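Local coordinates for protein choline dehydrogenase and related flavoproteins (Aspergillus oryzae, PDB 3Q9T) that oxidises formate as a formate oxidase of the glucose-methanol-choline oxidoreductase family, carrying 8-formyl-FAD at its catalytic site, at residues K363-D368 with I457-E462; G463-Y468 with M489-D494. One frame throughout, in Å; residues are numbered along the deposited sequence.

Interaction 1 (K363-D368 with I457-E462)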
loop_
_atom_site.group_PDB
_atom_site.type_symbol
_atom_site.label_atom_id
_atom_site.label_comp_id
_atom_site.label_asym_id
_atom_site.label_seq_id
_atom_site.Cartn_x
_atom_site.Cartn_y
_atom_site.Cartn_z
ATOM N N LYS A 363 -2.955 -0.711 -33.085
ATOM C CA LYS A 363 -3.590 -1.942 -33.522
ATOM C C LYS A 363 -3.868 -2.852 -32.322
ATOM O O LYS A 363 -4.750 -3.694 -32.378
ATOM C CB LYS A 363 -2.757 -2.642 -34.579
ATOM C CG LYS A 363 -1.586 -3.439 -34.002
ATOM C CD LYS A 363 -0.646 -3.902 -35.099
ATOM C CE LYS A 363 0.324 -4.964 -34.607
ATOM N NZ LYS A 363 1.263 -5.339 -35.694
ATOM N N TYR A 364 -3.138 -2.662 -31.227
ATOM C CA TYR A 364 -3.470 -3.401 -30.010
ATOM C C TYR A 364 -4.690 -2.776 -29.358
ATOM O O TYR A 364 -5.587 -3.476 -28.886
ATOM C CB TYR A 364 -2.317 -3.394 -29.024
ATOM C CG TYR A 364 -1.128 -4.193 -29.465
ATOM C CD1 TYR A 364 -0.262 -3.707 -30.442
ATOM C CD2 TYR A 364 -0.857 -5.433 -28.898
ATOM C CE1 TYR A 364 0.836 -4.442 -30.843
ATOM C CE2 TYR A 364 0.239 -6.171 -29.290
ATOM C CZ TYR A 364 1.084 -5.672 -30.252
ATOM O OH TYR A 364 2.160 -6.425 -30.639
ATOM N N LEU A 365 -4.708 -1.449 -29.320
ATOM C CA LEU A 365 -5.802 -0.726 -28.696
ATOM C C LEU A 365 -7.107 -1.094 -29.409
ATOM O O LEU A 365 -8.122 -1.367 -28.762
ATOM C CB LEU A 365 -5.551 0.786 -28.751
ATOM C CG LEU A 365 -5.017 1.611 -27.560
ATOM C CD1 LEU A 365 -4.593 0.826 -26.345
ATOM C CD2 LEU A 365 -3.897 2.536 -28.010
ATOM N N GLU A 366 -7.059 -1.134 -30.740
ATOM C CA GLU A 366 -8.251 -1.350 -31.567
ATOM C C GLU A 366 -8.928 -2.678 -31.282
ATOM O O GLU A 366 -10.109 -2.853 -31.579
ATOM C CB GLU A 366 -7.916 -1.275 -33.064
ATOM C CG GLU A 366 -7.377 0.065 -33.539
ATOM C CD GLU A 366 -8.437 1.144 -33.621
ATOM O OE1 GLU A 366 -8.286 2.072 -34.445
ATOM O OE2 GLU A 366 -9.421 1.071 -32.862
ATOM N N LYS A 367 -8.184 -3.613 -30.709
ATOM C CA LYS A 367 -8.731 -4.923 -30.398
ATOM C C LYS A 367 -9.564 -4.920 -29.120
ATOM O O LYS A 367 -10.194 -5.917 -28.789
ATOM C CB LYS A 367 -7.613 -5.964 -30.282
ATOM C CG LYS A 367 -6.888 -6.255 -31.594
ATOM C CD LYS A 367 -5.901 -7.395 -31.423
ATOM C CE LYS A 367 -4.943 -7.480 -32.601
ATOM N NZ LYS A 367 -3.842 -8.454 -32.333
ATOM N N ASP A 368 -9.566 -3.812 -28.386
ATOM C CA ASP A 368 -10.322 -3.776 -27.140
ATOM C C ASP A 368 -11.640 -3.037 -27.357
ATOM O O ASP A 368 -11.642 -1.865 -27.742
ATOM C CB ASP A 368 -9.496 -3.114 -26.036
ATOM C CG ASP A 368 -10.239 -3.039 -24.714
ATOM O OD1 ASP A 368 -10.026 -3.941 -23.869
ATOM O OD2 ASP A 368 -11.029 -2.077 -24.525
ATOM N N ILE A 457 -5.498 1.660 -17.937
ATOM C CA ILE A 457 -5.189 0.272 -17.609
ATOM C C ILE A 457 -5.142 -0.543 -18.904
ATOM O O ILE A 457 -4.250 -1.360 -19.114
ATOM C CB ILE A 457 -6.249 -0.347 -16.643
ATOM C CG1 ILE A 457 -6.266 0.403 -15.300
ATOM C CG2 ILE A 457 -5.997 -1.835 -16.439
ATOM C CD1 ILE A 457 -7.293 -0.140 -14.292
ATOM N N ILE A 458 -6.101 -0.292 -19.781
ATOM C CA ILE A 458 -6.179 -1.019 -21.050
ATOM C C ILE A 458 -4.949 -0.744 -21.914
ATOM O O ILE A 458 -4.393 -1.659 -22.508
ATOM C CB ILE A 458 -7.479 -0.676 -21.814
ATOM C CG1 ILE A 458 -8.658 -1.308 -21.088
ATOM C CG2 ILE A 458 -7.407 -1.127 -23.266
ATOM C CD1 ILE A 458 -9.952 -0.587 -21.277
ATOM N N ALA A 459 -4.511 0.510 -21.960
ATOM C CA ALA A 459 -3.314 0.851 -22.716
ATOM C C ALA A 459 -2.072 0.203 -22.097
ATOM O O ALA A 459 -1.235 -0.365 -22.809
ATOM C CB ALA A 459 -3.141 2.375 -22.802
ATOM N N MET A 460 -1.955 0.277 -20.772
ATOM C CA MET A 460 -0.787 -0.292 -20.102
ATOM C C MET A 460 -0.719 -1.785 -20.339
ATOM O O MET A 460 0.344 -2.319 -20.650
ATOM C CB MET A 460 -0.763 0.009 -18.600
ATOM C CG MET A 460 0.440 -0.627 -17.903
ATOM S SD MET A 460 1.992 0.046 -18.534
ATOM C CE MET A 460 2.167 1.524 -17.481
ATOM N N ARG A 461 -1.858 -2.455 -20.195
ATOM C CA ARG A 461 -1.967 -3.873 -20.558
ATOM C C ARG A 461 -1.438 -4.112 -21.982
ATOM O O ARG A 461 -0.582 -4.970 -22.217
ATOM C CB ARG A 461 -3.426 -4.321 -20.475
ATOM C CG ARG A 461 -3.670 -5.790 -20.796
ATOM C CD ARG A 461 -4.796 -5.892 -21.801
ATOM N NE ARG A 461 -6.067 -5.576 -21.193
ATOM C CZ ARG A 461 -7.149 -5.165 -21.842
ATOM N NH1 ARG A 461 -7.144 -4.996 -23.165
ATOM N NH2 ARG A 461 -8.253 -4.929 -21.144
ATOM N N GLU A 462 -1.951 -3.345 -22.934
ATOM C CA GLU A 462 -1.578 -3.540 -24.334
ATOM C C GLU A 462 -0.125 -3.191 -24.655
ATOM O O GLU A 462 0.427 -3.704 -25.624
ATOM C CB GLU A 462 -2.542 -2.794 -25.258
ATOM C CG GLU A 462 -3.969 -3.349 -25.178
ATOM C CD GLU A 462 -3.997 -4.854 -25.385
ATOM O OE1 GLU A 462 -3.284 -5.328 -26.293
ATOM O OE2 GLU A 462 -4.698 -5.559 -24.631
HETATM O O HOH W 1 -4.227 -6.604 -28.382
HETATM O O HOH W 2 -10.896 -4.306 -21.203
#
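The guanidinium of R461 takes its partners at the edge: D368 OD1, E462 OE2 and a water all lie near its plane, while I458 CB sits off-centre over one face, 4.2 Å above that plane. The Y364 ring likewise meets E462 OE1 at its edge, with ring and carboxylate planes 34° apart, while its hydroxyl bonds to D469. D368, R461 and E462 form a salt-bridge network joining the type I turn L365-D368 to helix 454-473 of the GMC oxidoreductase fold. R461 NH1 is shared between two carboxylates. R461 NH1 to E462 OE2 is 2.9 Å and nearly straight (178°), reaching the anti side of that carboxylate; R461 NH1 to D368 OD1, at 3.1 Å, arrives from above the carboxylate plane. The water bridges D368 OD1 and R461 NH2, whose direct bond is weak.

D368 CG lies opposite its backbone N (chi1 180°), which carries the carboxylate across to I458; there CG2 of I458 comes within 3.7 Å of D368 CG. D368 is also an N-cap, its OD2 accepting from the amide of Y371 in helix 369-377, so both oxygens are engaged.

E462 OE1 also forms a salt bridge with R465 NE and accepts from a second water 2.6 Å away. Apart from these polar groups, L365 CD1 packs 3.8 Å from A459 CA.

Interaction 2 (G463-Y468 with M489-D494)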
loop_
_atom_site.group_PDB
_atom_site.type_symbol
_atom_site.label_atom_id
_atom_site.label_comp_id
_atom_site.label_asym_id
_atom_site.label_seq_id
_atom_site.Cartn_x
_atom_site.Cartn_y
_atom_site.Cartn_z
ATOM N N GLY A 463 0.496 -2.327 -23.849
ATOM C CA GLY A 463 1.896 -1.989 -24.063
ATOM C C GLY A 463 2.822 -3.062 -23.511
ATOM O O GLY A 463 3.933 -3.256 -23.997
ATOM N N ILE A 464 2.374 -3.734 -22.456
ATOM C CA ILE A 464 3.010 -4.950 -22.003
ATOM C C ILE A 464 2.872 -6.018 -23.110
ATOM O O ILE A 464 3.843 -6.680 -23.453
ATOM C CB ILE A 464 2.374 -5.444 -20.681
ATOM C CG1 ILE A 464 2.531 -4.383 -19.582
ATOM C CG2 ILE A 464 3.004 -6.759 -20.220
ATOM C CD1 ILE A 464 1.777 -4.734 -18.277
ATOM N N ARG A 465 1.685 -6.171 -23.698
ATOM C CA ARG A 465 1.515 -7.187 -24.742
ATOM C C ARG A 465 2.446 -6.892 -25.931
ATOM O O ARG A 465 3.190 -7.768 -26.376
ATOM C CB ARG A 465 0.061 -7.312 -25.195
ATOM C CG ARG A 465 -0.224 -8.616 -25.976
ATOM C CD ARG A 465 -1.625 -8.600 -26.593
ATOM N NE ARG A 465 -2.612 -8.131 -25.630
ATOM C CZ ARG A 465 -3.074 -8.852 -24.613
ATOM N NH1 ARG A 465 -2.644 -10.098 -24.426
ATOM N NH2 ARG A 465 -3.962 -8.321 -23.774
ATOM N N PHE A 466 2.425 -5.658 -26.423
ATOM C CA PHE A 466 3.358 -5.248 -27.467
ATOM C C PHE A 466 4.807 -5.611 -27.115
ATOM O O PHE A 466 5.528 -6.135 -27.960
ATOM C CB PHE A 466 3.239 -3.748 -27.731
ATOM C CG PHE A 466 4.340 -3.187 -28.587
ATOM C CD1 PHE A 466 4.100 -2.851 -29.913
ATOM C CD2 PHE A 466 5.614 -2.973 -28.060
ATOM C CE1 PHE A 466 5.110 -2.323 -30.706
ATOM C CE2 PHE A 466 6.627 -2.450 -28.839
ATOM C CZ PHE A 466 6.380 -2.119 -30.166
ATOM N N SER A 467 5.231 -5.334 -25.878
ATOM C CA SER A 467 6.605 -5.628 -25.473
ATOM C C SER A 467 6.905 -7.122 -25.472
ATOM O O SER A 467 8.006 -7.534 -25.852
ATOM C CB SER A 467 6.946 -5.033 -24.099
ATOM O OG SER A 467 6.739 -3.641 -24.079
ATOM N N TYR A 468 5.933 -7.916 -25.019
ATOM C CA TYR A 468 6.046 -9.376 -24.992
ATOM C C TYR A 468 6.139 -9.974 -26.403
ATOM O O TYR A 468 7.012 -10.806 -26.682
ATOM C CB TYR A 468 4.882 -9.990 -24.194
ATOM C CG TYR A 468 5.271 -10.300 -22.771
ATOM C CD1 TYR A 468 5.435 -11.617 -22.340
ATOM C CD2 TYR A 468 5.533 -9.275 -21.869
ATOM C CE1 TYR A 468 5.817 -11.906 -21.033
ATOM C CE2 TYR A 468 5.913 -9.550 -20.555
ATOM C CZ TYR A 468 6.057 -10.866 -20.146
ATOM O OH TYR A 468 6.434 -11.140 -18.854
ATOM N N MET A 489 3.471 -13.229 -16.680
ATOM C CA MET A 489 2.574 -12.110 -16.912
ATOM C C MET A 489 1.274 -12.678 -17.475
ATOM O O MET A 489 1.281 -13.348 -18.498
ATOM C CB MET A 489 3.220 -11.090 -17.873
ATOM C CG MET A 489 2.403 -9.806 -18.075
ATOM S SD MET A 489 2.402 -8.729 -16.617
ATOM C CE MET A 489 4.104 -8.185 -16.682
ATOM N N PRO A 490 0.149 -12.429 -16.791
ATOM C CA PRO A 490 -1.121 -13.089 -17.134
ATOM C C PRO A 490 -1.788 -12.508 -18.381
ATOM O O PRO A 490 -2.973 -12.169 -18.353
ATOM C CB PRO A 490 -1.987 -12.806 -15.901
ATOM C CG PRO A 490 -1.477 -11.465 -15.410
ATOM C CD PRO A 490 0.017 -11.525 -15.630
ATOM N N LEU A 491 -1.035 -12.390 -19.465
ATOM C CA LEU A 491 -1.550 -11.748 -20.674
ATOM C C LEU A 491 -2.780 -12.433 -21.248
ATOM O O LEU A 491 -3.440 -11.876 -22.134
ATOM C CB LEU A 491 -0.486 -11.685 -21.774
ATOM C CG LEU A 491 0.437 -10.472 -21.905
ATOM C CD1 LEU A 491 -0.245 -9.148 -21.520
ATOM C CD2 LEU A 491 1.691 -10.702 -21.107
ATOM N N ASP A 492 -3.087 -13.638 -20.773
ATOM C CA ASP A 492 -4.190 -14.384 -21.374
ATOM C C ASP A 492 -5.535 -13.974 -20.799
ATOM O O ASP A 492 -6.588 -14.392 -21.286
ATOM C CB ASP A 492 -3.970 -15.899 -21.315
ATOM C CG ASP A 492 -3.936 -16.459 -19.887
ATOM O OD1 ASP A 492 -3.757 -17.690 -19.755
ATOM O OD2 ASP A 492 -4.081 -15.706 -18.904
ATOM N N SER A 493 -5.495 -13.107 -19.793
ATOM C CA SER A 493 -6.710 -12.725 -19.075
ATOM C C SER A 493 -6.800 -11.227 -18.850
ATOM O O SER A 493 -6.018 -10.653 -18.084
ATOM C CB SER A 493 -6.793 -13.465 -17.729
ATOM O OG SER A 493 -7.802 -12.923 -16.893
ATOM N N ASP A 494 -7.766 -10.589 -19.500
ATOM C CA ASP A 494 -7.961 -9.167 -19.287
ATOM C C ASP A 494 -8.148 -8.905 -17.812
ATOM O O ASP A 494 -7.635 -7.922 -17.272
ATOM C CB ASP A 494 -9.167 -8.667 -20.090
ATOM C CG ASP A 494 -8.855 -8.536 -21.573
ATOM O OD1 ASP A 494 -7.692 -8.782 -21.952
ATOM O OD2 ASP A 494 -9.756 -8.179 -22.353
HETATM O O HOH W 3 -4.995 -9.670 -21.471
#
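L491 sits between two side chains of helix 454-473 that lie about one turn apart, and each of its methyls meets a different one. L491 CD2 stands over the centre of the Y468 ring, 4.0 Å from its centroid and 11° off the ring normal, a CH-pi contact. L491 CD1 lies over a face of the R465 guanidinium, where the two side chains slide past each other in opposite directions.

R465 was modelled in two conformers; in the one described its chain is extended up to a bend at chi3 (-45°), which brings the guanidinium edge to the L491 backbone. There R465 NH1 donates to L491 O at 3.0 Å and 171°, with the oxygen in the guanidinium plane. A water accepts from R465 NH2 and donates to both L491 O and D494 OD1.

M489 crosses I464 at about a right angle, M489 CG lying 3.8 Å from I464 CG2, while M489 CB packs 3.4 Å from Y468 OH. That hydroxyl is hydrogen-bonded to E484, which also accepts from the amide of M489.

The type I turn P490-S493 thus lies against helix 454-473 just before helix 494-504, which S493 N-caps and whose M497 touches L491; strand 308-316 packs against I464, Y468 and M489.

In the fold
Helix 454-473 serves both contacts with consecutive segments, and their centres are about 9 Å apart. Interaction 1 is the more buried, six of its seven touching residues being enclosed, yet it relies largely on charge. Interaction 2 is only partly buried and rests more on apolar packing, with a single direct hydrogen bond across it. The two areas are similar, 320 and 338 Å². A salt bridge of E462 with R465 joins the charged groups of the two contacts; R461 and D494 add only a long, weak ion pair. Interaction 1 places the turn before helix 369-377 against helix 454-473; interaction 2 does the same with the turn before helix 494-504. Both lie away from the FAD-binding residues.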